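Local coordinates for protein beta-galactosidase (Bacillus circulans subsp. alkalophilus, PDB 3TTY) that hydrolyses terminal beta-galactosidic bonds as a glycoside hydrolase built on a TIM barrel, and binds galactose in the barrel's pocket, at residues 9-14 and 340-345; 71-76 and 139-144; 300-305 and 392-397. All blocks are in the same frame, centred on the assembly; numbering follows the deposited sequence.

Contact 1: 9-14 and 340-345; sequences IWYGGD and DTVMFF. With GLA (alpha-D-galactopyranose), chain H.
Tyr11 lies against Val342 and Phe344, and its side chain can be followed outward along 340-345. CB carries the ring with CG anti to the backbone N (chi1 -164°), which swings it toward 340-345. CD1 comes first to the carbonyl oxygen of Val342 and to its CG2 methyl, which sits in the ring plane at the edge, 3.4 Å from Tyr11 CD1. Tyr11 CE1 shares that methyl and reaches Phe344 CE2 at 3.6 Å. The hydroxyl ends in the plane of the Phe344 ring, at its edge, and is hydrogen-bonded to the carbonyl of Cys376 in helix 371-386. The two rings meet obliquely, their planes 70° apart.

These are the first and last strands of the eight-stranded parallel TIM barrel, and their pairing closes it. Three backbone bonds zip the seam: Val342 N to Trp10 O (2.9 Å), Phe344 N to Gly12 O (2.7 Å) and Asp14 N to Phe344 O (2.8 Å). Gly13 has backbone angles that suit glycine, and its CA lies close to Phe344 O. Tyr11, Val342 and Phe344 face the surrounding helices, whereas Trp10, Thr341 and Met343 turn to the barrel interior. There the Thr341 CG2 methyl stands 3.4 Å above the indole plane of Trp10, offset toward the rim, while Met343 SD lies near the indole plane, at its edge.

At the C-terminal mouth Phe345 contributes to the galactose pocket. Carbon C4 of the sugar sits 3.8 Å above the ring plane, over its centre, a CH-pi contact of the kind aromatic residues make with sugars. Asp14 OD2 meets the same ring in plane at its edge, 3.5 Å from Phe345 CD1, and His358 packs edge-to-face with it.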
loop_
_atom_site.group_PDB
_atom_site.type_symbol
_atom_site.label_atom_id
_atom_site.label_comp_id
_atom_site.label_asym_id
_atom_site.label_seq_id
_atom_site.Cartn_x
_atom_site.Cartn_y
_atom_site.Cartn_z
ATOM N N ILE A 9 -29.338 -3.006 35.486
ATOM C CA ILE A 9 -28.394 -2.951 34.381
ATOM C C ILE A 9 -28.119 -4.386 33.954
ATOM O O ILE A 9 -27.457 -5.131 34.671
ATOM C CB ILE A 9 -27.098 -2.258 34.817
ATOM C CG1 ILE A 9 -27.402 -0.799 35.186
ATOM C CG2 ILE A 9 -26.051 -2.341 33.715
ATOM C CD1 ILE A 9 -26.303 -0.100 35.914
ATOM N N TRP A 10 -28.663 -4.784 32.807
ATOM C CA TRP A 10 -28.463 -6.148 32.310
ATOM C C TRP A 10 -26.979 -6.526 32.262
ATOM O O TRP A 10 -26.112 -5.690 31.996
ATOM C CB TRP A 10 -29.074 -6.323 30.913
ATOM C CG TRP A 10 -30.510 -5.886 30.813
ATOM C CD1 TRP A 10 -31.289 -5.385 31.811
ATOM C CD2 TRP A 10 -31.328 -5.911 29.643
ATOM N NE1 TRP A 10 -32.541 -5.094 31.338
ATOM C CE2 TRP A 10 -32.593 -5.411 30.010
ATOM C CE3 TRP A 10 -31.115 -6.313 28.323
ATOM C CZ2 TRP A 10 -33.644 -5.302 29.102
ATOM C CZ3 TRP A 10 -32.155 -6.200 27.424
ATOM C CH2 TRP A 10 -33.407 -5.699 27.818
ATOM N N TYR A 11 -26.693 -7.797 32.503
ATOM C CA TYR A 11 -25.315 -8.264 32.522
ATOM C C TYR A 11 -25.207 -9.648 31.891
ATOM O O TYR A 11 -25.811 -10.610 32.374
ATOM C CB TYR A 11 -24.796 -8.288 33.960
ATOM C CG TYR A 11 -23.302 -8.393 34.051
ATOM C CD1 TYR A 11 -22.482 -7.454 33.429
ATOM C CD2 TYR A 11 -22.705 -9.430 34.764
ATOM C CE1 TYR A 11 -21.112 -7.546 33.512
ATOM C CE2 TYR A 11 -21.343 -9.534 34.853
ATOM C CZ TYR A 11 -20.542 -8.593 34.232
ATOM O OH TYR A 11 -19.171 -8.703 34.332
ATOM N N GLY A 12 -24.438 -9.751 30.814
ATOM C CA GLY A 12 -24.380 -10.978 30.034
ATOM C C GLY A 12 -23.827 -10.679 28.654
ATOM O O GLY A 12 -22.910 -9.871 28.525
ATOM N N GLY A 13 -24.374 -11.316 27.619
ATOM C CA GLY A 13 -23.945 -11.017 26.257
ATOM C C GLY A 13 -24.116 -12.155 25.273
ATOM O O GLY A 13 -24.894 -13.088 25.510
ATOM N N ASP A 14 -23.388 -12.073 24.163
ATOM C CA ASP A 14 -23.455 -13.089 23.119
ATOM C C ASP A 14 -23.115 -14.462 23.688
ATOM O O ASP A 14 -22.110 -14.629 24.378
ATOM C CB ASP A 14 -22.526 -12.739 21.955
ATOM C CG ASP A 14 -23.161 -11.773 20.945
ATOM O OD1 ASP A 14 -23.758 -10.756 21.360
ATOM O OD2 ASP A 14 -23.053 -12.030 19.719
ATOM N N ASP A 340 -27.687 1.440 29.788
ATOM C CA ASP A 340 -28.494 0.799 30.824
ATOM C C ASP A 340 -28.348 -0.717 30.781
ATOM O O ASP A 340 -29.136 -1.453 31.377
ATOM C CB ASP A 340 -29.969 1.203 30.711
ATOM C CG ASP A 340 -30.277 2.503 31.441
ATOM O OD1 ASP A 340 -29.328 3.117 31.970
ATOM O OD2 ASP A 340 -31.464 2.909 31.475
ATOM N N THR A 341 -27.343 -1.174 30.048
ATOM C CA THR A 341 -26.935 -2.567 30.088
ATOM C C THR A 341 -25.421 -2.597 29.960
ATOM O O THR A 341 -24.821 -1.674 29.396
ATOM C CB THR A 341 -27.532 -3.391 28.921
ATOM O OG1 THR A 341 -26.893 -3.015 27.701
ATOM C CG2 THR A 341 -29.017 -3.172 28.789
ATOM N N VAL A 342 -24.792 -3.631 30.500
ATOM C CA VAL A 342 -23.426 -3.947 30.092
ATOM C C VAL A 342 -23.311 -5.411 29.673
ATOM O O VAL A 342 -23.463 -6.333 30.477
ATOM C CB VAL A 342 -22.319 -3.500 31.110
ATOM C CG1 VAL A 342 -22.873 -2.566 32.169
ATOM C CG2 VAL A 342 -21.614 -4.678 31.707
ATOM N N MET A 343 -23.068 -5.608 28.384
ATOM C CA MET A 343 -23.065 -6.937 27.807
ATOM C C MET A 343 -21.809 -7.159 26.970
ATOM O O MET A 343 -21.208 -6.205 26.463
ATOM C CB MET A 343 -24.343 -7.145 27.011
ATOM C CG MET A 343 -25.567 -7.009 27.892
ATOM S SD MET A 343 -27.132 -6.697 27.057
ATOM C CE MET A 343 -27.302 -8.123 25.975
ATOM N N PHE A 344 -21.408 -8.422 26.858
ATOM C CA PHE A 344 -20.130 -8.796 26.262
ATOM C C PHE A 344 -20.304 -9.528 24.945
ATOM O O PHE A 344 -21.324 -10.194 24.714
ATOM C CB PHE A 344 -19.378 -9.793 27.180
ATOM C CG PHE A 344 -18.983 -9.238 28.522
ATOM C CD1 PHE A 344 -17.965 -8.294 28.628
ATOM C CD2 PHE A 344 -19.604 -9.694 29.683
ATOM C CE1 PHE A 344 -17.586 -7.783 29.860
ATOM C CE2 PHE A 344 -19.235 -9.190 30.930
ATOM C CZ PHE A 344 -18.222 -8.232 31.018
ATOM N N PHE A 345 -19.280 -9.444 24.100
ATOM C CA PHE A 345 -18.962 -10.580 23.247
ATOM C C PHE A 345 -17.696 -11.212 23.831
ATOM O O PHE A 345 -16.715 -10.502 24.050
ATOM C CB PHE A 345 -18.710 -10.174 21.791
ATOM C CG PHE A 345 -18.503 -11.353 20.873
ATOM C CD1 PHE A 345 -19.578 -11.928 20.202
ATOM C CD2 PHE A 345 -17.246 -11.912 20.711
ATOM C CE1 PHE A 345 -19.403 -13.030 19.369
ATOM C CE2 PHE A 345 -17.056 -13.018 19.878
ATOM C CZ PHE A 345 -18.138 -13.575 19.208
HETATM C C1 GLA H . -18.602 -7.282 16.571
HETATM C C2 GLA H . -19.621 -8.408 16.266
HETATM C C3 GLA H . -19.456 -9.632 17.183
HETATM C C4 GLA H . -17.980 -10.002 17.200
HETATM C C5 GLA H . -17.151 -8.777 17.599
HETATM C C6 GLA H . -15.678 -9.196 17.685
HETATM O O1 GLA H . -18.813 -6.570 17.804
HETATM O O2 GLA H . -20.947 -7.918 16.387
HETATM O O3 GLA H . -20.204 -10.764 16.707
HETATM O O4 GLA H . -17.647 -10.389 15.873
HETATM O O5 GLA H . -17.271 -7.778 16.581
HETATM O O6 GLA H . -14.929 -8.215 18.415
#

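Contact 2: 71-76 and 139-144; sequences KENIYL and HPQIVM
Gln141 and Ile74 are joined by a side-chain bond just ahead of the paired strands: Gln141 NE2 gives a hydrogen to Ile74 O at 2.9 Å. The acceptor lies in the amide plane, but the donor stands well above the carbonyl plane, 72° out of it, so the bond arrives over the peptide. A bend at chi2 (-56°) folds the glutamine back to reach it. The Gln141 side chain crosses that of Tyr75 at about a right angle, its amide nearly parallel to the ring (20°), with Gln141 NE2 3.5 Å from Tyr75 CD1. Val143 CG1 meets the same ring, 3.7 Å from Tyr75 CD1, and Gln141 O lies in the ring plane at its edge. Leu76 CD1 rests on Gln141 CB at 3.8 Å.

The backbone takes over from here. Leu76 N bonds to Gln141 O (3.0 Å) and Val143 N to Leu76 O (2.9 Å), making Leu76 and Ile142 a parallel bridge. This is where strands 75-79 and 142-146, the third and fourth of the TIM barrel, begin to run together, at the N-terminal end of the barrel.

Further out, the turns before the strands carry their own bonds. Asn73, with positive phi, ends helix 60-71 in a Schellman motif that sends the chain into the third strand. His139 ND1 accepts a hydrogen bond from Gln141 N, the donor close to the imidazole plane, which ties down the residue that supplies both the amide and the carbonyl. His139 touches Thr70 and Ile66 of helix 60-71, Gln141 also touches Thr70, and the ring of Phe6 meets Tyr75 from the N-terminal segment.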
loop_
_atom_site.group_PDB
_atom_site.type_symbol
_atom_site.label_atom_id
_atom_site.label_comp_id
_atom_site.label_asym_id
_atom_site.label_seq_id
_atom_site.Cartn_x
_atom_site.Cartn_y
_atom_site.Cartn_z
ATOM N N LYS A 71 -34.885 -21.755 32.887
ATOM C CA LYS A 71 -34.762 -22.456 34.161
ATOM C C LYS A 71 -33.895 -21.678 35.158
ATOM O O LYS A 71 -34.177 -21.665 36.357
ATOM C CB LYS A 71 -34.217 -23.866 33.934
ATOM C CG LYS A 71 -34.631 -24.878 34.978
ATOM C CD LYS A 71 -34.547 -26.311 34.440
ATOM C CE LYS A 71 -33.116 -26.705 34.055
ATOM N NZ LYS A 71 -33.029 -28.068 33.414
ATOM N N GLU A 72 -32.854 -21.014 34.659
ATOM C CA GLU A 72 -32.004 -20.167 35.500
ATOM C C GLU A 72 -32.548 -18.751 35.609
ATOM O O GLU A 72 -31.899 -17.883 36.180
ATOM C CB GLU A 72 -30.587 -20.090 34.931
ATOM C CG GLU A 72 -29.914 -21.424 34.801
ATOM C CD GLU A 72 -29.954 -22.180 36.099
ATOM O OE1 GLU A 72 -29.692 -21.562 37.146
ATOM O OE2 GLU A 72 -30.275 -23.378 36.078
ATOM N N ASN A 73 -33.728 -18.514 35.044
ATOM C CA ASN A 73 -34.301 -17.166 35.010
ATOM C C ASN A 73 -33.350 -16.141 34.372
ATOM O O ASN A 73 -33.334 -14.964 34.740
ATOM C CB ASN A 73 -34.770 -16.716 36.408
ATOM C CG ASN A 73 -35.645 -15.452 36.362
ATOM O OD1 ASN A 73 -35.466 -14.527 37.162
ATOM N ND2 ASN A 73 -36.590 -15.407 35.415
ATOM N N ILE A 74 -32.553 -16.603 33.413
ATOM C CA ILE A 74 -31.749 -15.708 32.596
ATOM C C ILE A 74 -32.609 -15.190 31.450
ATOM O O ILE A 74 -33.356 -15.951 30.834
ATOM C CB ILE A 74 -30.506 -16.420 32.046
ATOM C CG1 ILE A 74 -29.537 -16.732 33.185
ATOM C CG2 ILE A 74 -29.829 -15.580 30.977
ATOM C CD1 ILE A 74 -28.360 -17.603 32.776
ATOM N N TYR A 75 -32.518 -13.891 31.189
ATOM C CA TYR A 75 -33.334 -13.241 30.166
ATOM C C TYR A 75 -32.699 -13.312 28.786
ATOM O O TYR A 75 -31.477 -13.438 28.662
ATOM C CB TYR A 75 -33.601 -11.787 30.551
ATOM C CG TYR A 75 -34.528 -11.663 31.748
ATOM C CD1 TYR A 75 -35.888 -11.942 31.627
ATOM C CD2 TYR A 75 -34.043 -11.273 32.998
ATOM C CE1 TYR A 75 -36.745 -11.834 32.719
ATOM C CE2 TYR A 75 -34.890 -11.159 34.099
ATOM C CZ TYR A 75 -36.236 -11.442 33.951
ATOM O OH TYR A 75 -37.081 -11.334 35.031
ATOM N N LEU A 76 -33.535 -13.210 27.754
ATOM C CA LEU A 76 -33.101 -13.459 26.387
ATOM C C LEU A 76 -33.148 -12.223 25.493
ATOM O O LEU A 76 -34.190 -11.571 25.344
ATOM C CB LEU A 76 -33.920 -14.588 25.776
ATOM C CG LEU A 76 -33.871 -15.849 26.642
ATOM C CD1 LEU A 76 -34.940 -16.853 26.247
ATOM C CD2 LEU A 76 -32.497 -16.466 26.588
ATOM N N HIS A 139 -43.435 -16.356 24.843
ATOM C CA HIS A 139 -42.366 -16.670 25.768
ATOM C C HIS A 139 -42.010 -15.444 26.593
ATOM O O HIS A 139 -41.717 -14.387 26.040
ATOM C CB HIS A 139 -41.138 -17.241 25.068
ATOM C CG HIS A 139 -40.284 -18.074 25.971
ATOM N ND1 HIS A 139 -39.587 -17.540 27.035
ATOM C CD2 HIS A 139 -40.041 -19.407 25.992
ATOM C CE1 HIS A 139 -38.941 -18.505 27.664
ATOM N NE2 HIS A 139 -39.199 -19.647 27.051
ATOM N N PRO A 140 -42.062 -15.597 27.925
ATOM C CA PRO A 140 -41.900 -14.563 28.953
ATOM C C PRO A 140 -40.481 -14.015 29.110
ATOM O O PRO A 140 -40.334 -12.905 29.619
ATOM C CB PRO A 140 -42.304 -15.295 30.243
ATOM C CG PRO A 140 -42.011 -16.739 29.959
ATOM C CD PRO A 140 -42.364 -16.917 28.511
ATOM N N GLN A 141 -39.467 -14.770 28.694
ATOM C CA GLN A 141 -38.079 -14.405 28.976
ATOM C C GLN A 141 -37.477 -13.431 27.964
ATOM O O GLN A 141 -36.497 -12.737 28.262
ATOM C CB GLN A 141 -37.202 -15.655 29.056
ATOM C CG GLN A 141 -37.434 -16.499 30.276
ATOM C CD GLN A 141 -37.252 -15.710 31.553
ATOM O OE1 GLN A 141 -38.227 -15.323 32.193
ATOM N NE2 GLN A 141 -35.996 -15.461 31.929
ATOM N N ILE A 142 -38.057 -13.383 26.771
ATOM C CA ILE A 142 -37.530 -12.537 25.702
ATOM C C ILE A 142 -37.778 -11.064 25.982
ATOM O O ILE A 142 -38.915 -10.608 25.987
ATOM C CB ILE A 142 -38.147 -12.900 24.348
ATOM C CG1 ILE A 142 -37.926 -14.385 24.051
ATOM C CG2 ILE A 142 -37.565 -12.028 23.256
ATOM C CD1 ILE A 142 -38.563 -14.851 22.759
ATOM N N VAL A 143 -36.703 -10.315 26.195
ATOM C CA VAL A 143 -36.817 -8.933 26.618
ATOM C C VAL A 143 -36.422 -7.967 25.512
ATOM O O VAL A 143 -36.579 -6.748 25.653
ATOM C CB VAL A 143 -35.913 -8.669 27.839
ATOM C CG1 VAL A 143 -36.493 -9.309 29.108
ATOM C CG2 VAL A 143 -34.500 -9.189 27.567
ATOM N N MET A 144 -35.889 -8.507 24.420
ATOM C CA MET A 144 -35.322 -7.683 23.353
ATOM C C MET A 144 -35.107 -8.514 22.093
ATOM O O MET A 144 -34.678 -9.663 22.182
ATOM C CB MET A 144 -33.999 -7.074 23.822
ATOM C CG MET A 144 -33.312 -6.148 22.827
ATOM S SD MET A 144 -34.169 -4.574 22.509
ATOM C CE MET A 144 -34.317 -3.894 24.155
#

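Contact 3: 300-305 and 392-397; sequences GQPFML and DARSEA
Gly300 O and Ser395 N are bridged by one water molecule. The water donates to Gly300 O at 2.7 Å and accepts from Ser395 N at 2.9 Å, so a carbonyl and an amide too far apart to bond directly are linked through it. The same Gly300 carbonyl oxygen is also approached by the guanidinium of Arg394. It lies 4.0 Å above the plane of that group, over its centre, a position that is probably favourable electrostatically although the N-H groups do not point at it.

Arg394 reaches the spot by a bend at chi3 (83°), which turns the flat end across the chain at 300-302. Arg394 NH2 lies 3.7 Å from Gln301 N and Arg394 NH1 3.8 Å from Pro302 CD, both in van der Waals contact. The proline crosses the arginine side chain at about a right angle. Its ring edge fits the loop backbone on the other side of the contact, with Pro302 CG 4.0 Å from Asp392 CA and 3.9 Å from Ala393 O.

Several outside partners fix the loop. Asp392 is hydrogen-bonded through OD2 to the N-terminal nitrogen of Met1, and Ala393 O to Arg622 of strand 617-624, which also touches Pro302. Ser395 OG accepts from Ala397 N at 3.1 Å and is hydrogen-bonded to Asp442 and Gln440.

The Ala397 N to Ser395 OG bond makes an ST turn, shaping the chain as it heads for strand 399-402. The contact as a whole is a loop-to-loop junction: the entry to the seventh strand of the TIM barrel meets the linker that runs from helix 371-386 into the next, mixed-sheet domain.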
loop_
_atom_site.group_PDB
_atom_site.type_symbol
_atom_site.label_atom_id
_atom_site.label_comp_id
_atom_site.label_asym_id
_atom_site.label_seq_id
_atom_site.Cartn_x
_atom_site.Cartn_y
_atom_site.Cartn_z
ATOM N N GLY A 300 -30.960 11.621 23.754
ATOM C CA GLY A 300 -30.771 11.454 25.182
ATOM C C GLY A 300 -31.228 10.127 25.758
ATOM O O GLY A 300 -30.858 9.787 26.883
ATOM N N GLN A 301 -32.038 9.380 25.011
ATOM C CA GLN A 301 -32.531 8.101 25.510
ATOM C C GLN A 301 -31.375 7.155 25.824
ATOM O O GLN A 301 -30.424 7.030 25.049
ATOM C CB GLN A 301 -33.498 7.449 24.523
ATOM C CG GLN A 301 -34.082 6.143 25.017
ATOM C CD GLN A 301 -35.001 5.499 23.998
ATOM O OE1 GLN A 301 -35.669 6.194 23.230
ATOM N NE2 GLN A 301 -35.033 4.160 23.977
ATOM N N PRO A 302 -31.432 6.509 26.994
ATOM C CA PRO A 302 -30.348 5.587 27.348
ATOM C C PRO A 302 -30.246 4.458 26.318
ATOM O O PRO A 302 -31.235 4.147 25.657
ATOM C CB PRO A 302 -30.781 5.053 28.721
ATOM C CG PRO A 302 -31.654 6.145 29.280
ATOM C CD PRO A 302 -32.392 6.700 28.097
ATOM N N PHE A 303 -29.070 3.857 26.175
ATOM C CA PHE A 303 -28.888 2.810 25.173
ATOM C C PHE A 303 -28.402 1.494 25.789
ATOM O O PHE A 303 -28.090 1.431 26.975
ATOM C CB PHE A 303 -27.875 3.279 24.136
ATOM C CG PHE A 303 -26.559 3.656 24.737
ATOM C CD1 PHE A 303 -25.581 2.697 24.943
ATOM C CD2 PHE A 303 -26.315 4.961 25.138
ATOM C CE1 PHE A 303 -24.373 3.038 25.517
ATOM C CE2 PHE A 303 -25.117 5.306 25.721
ATOM C CZ PHE A 303 -24.139 4.349 25.901
ATOM N N MET A 304 -28.336 0.451 24.969
ATOM C CA MET A 304 -27.694 -0.799 25.360
ATOM C C MET A 304 -26.235 -0.786 24.929
ATOM O O MET A 304 -25.926 -0.417 23.797
ATOM C CB MET A 304 -28.379 -2.005 24.698
ATOM C CG MET A 304 -29.854 -2.163 25.004
ATOM S SD MET A 304 -30.606 -3.559 24.138
ATOM C CE MET A 304 -29.697 -4.963 24.815
ATOM N N LEU A 305 -25.340 -1.170 25.836
ATOM C CA LEU A 305 -24.015 -1.633 25.452
ATOM C C LEU A 305 -24.300 -3.088 25.120
ATOM O O LEU A 305 -24.565 -3.902 26.022
ATOM C CB LEU A 305 -23.042 -1.559 26.632
ATOM C CG LEU A 305 -21.532 -1.318 26.481
ATOM C CD1 LEU A 305 -20.708 -2.258 27.385
ATOM C CD2 LEU A 305 -21.053 -1.380 25.043
ATOM N N ASP A 392 -32.865 4.810 33.302
ATOM C CA ASP A 392 -33.593 5.976 32.790
ATOM C C ASP A 392 -32.980 7.333 33.152
ATOM O O ASP A 392 -33.490 8.369 32.747
ATOM C CB ASP A 392 -35.071 5.935 33.203
ATOM C CG ASP A 392 -35.830 4.812 32.533
ATOM O OD1 ASP A 392 -35.600 4.589 31.328
ATOM O OD2 ASP A 392 -36.655 4.152 33.208
ATOM N N ALA A 393 -31.888 7.332 33.902
ATOM C CA ALA A 393 -31.210 8.587 34.221
ATOM C C ALA A 393 -30.720 9.259 32.936
ATOM O O ALA A 393 -30.303 8.584 32.004
ATOM C CB ALA A 393 -30.058 8.346 35.169
ATOM N N ARG A 394 -30.756 10.585 32.891
ATOM C CA ARG A 394 -30.456 11.293 31.652
ATOM C C ARG A 394 -29.437 12.415 31.814
ATOM O O ARG A 394 -29.174 12.863 32.927
ATOM C CB ARG A 394 -31.754 11.801 31.022
ATOM C CG ARG A 394 -32.689 10.655 30.643
ATOM C CD ARG A 394 -34.084 11.141 30.311
ATOM N NE ARG A 394 -34.190 11.605 28.933
ATOM C CZ ARG A 394 -34.589 10.848 27.914
ATOM N NH1 ARG A 394 -34.929 9.572 28.109
ATOM N NH2 ARG A 394 -34.650 11.370 26.695
ATOM N N SER A 395 -28.848 12.845 30.703
ATOM C CA SER A 395 -27.940 13.988 30.704
ATOM C C SER A 395 -28.714 15.294 30.797
ATOM O O SER A 395 -29.781 15.433 30.195
ATOM C CB SER A 395 -27.089 14.013 29.428
ATOM O OG SER A 395 -26.449 15.276 29.289
ATOM N N GLU A 396 -28.168 16.249 31.546
ATOM C CA GLU A 396 -28.713 17.605 31.587
ATOM C C GLU A 396 -27.673 18.616 31.123
ATOM O O GLU A 396 -27.613 19.745 31.607
ATOM C CB GLU A 396 -29.282 17.934 32.979
ATOM C CG GLU A 396 -30.645 17.257 33.192
ATOM C CD GLU A 396 -31.293 17.551 34.531
ATOM O OE1 GLU A 396 -30.716 18.317 35.340
ATOM O OE2 GLU A 396 -32.393 17.002 34.770
ATOM N N ALA A 397 -26.862 18.181 30.162
ATOM C CA ALA A 397 -25.851 19.016 29.529
ATOM C C ALA A 397 -26.408 20.366 29.117
ATOM O O ALA A 397 -27.569 20.466 28.702
ATOM C CB ALA A 397 -25.264 18.308 28.315
HETATM O O HOH W 1 -30.035 12.046 28.196
#

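How the contacts relate
All three contacts touch the one eight-stranded barrel. Contact 1 pairs its first and eighth strands, contact 2 the third and fourth, and contact 3 sets the start of the seventh against the linker to the following domain. Centres of contacts 1 and 2 lie about 14 Å apart, those of 1 and 3 about 16 Å and of 2 and 3 about 24 Å. Along the chain contact 2 is nested within the loop closed by contact 1, while contacts 1 and 3 alternate. Inside the barrel Trp10 reaches Val143 and Met144, and Met144 CE meets Met304 SD; Asp340 probably bonds Phe303 O through its backbone N and Asp392 N through OD2, tying barrel closure to the interdomain linker.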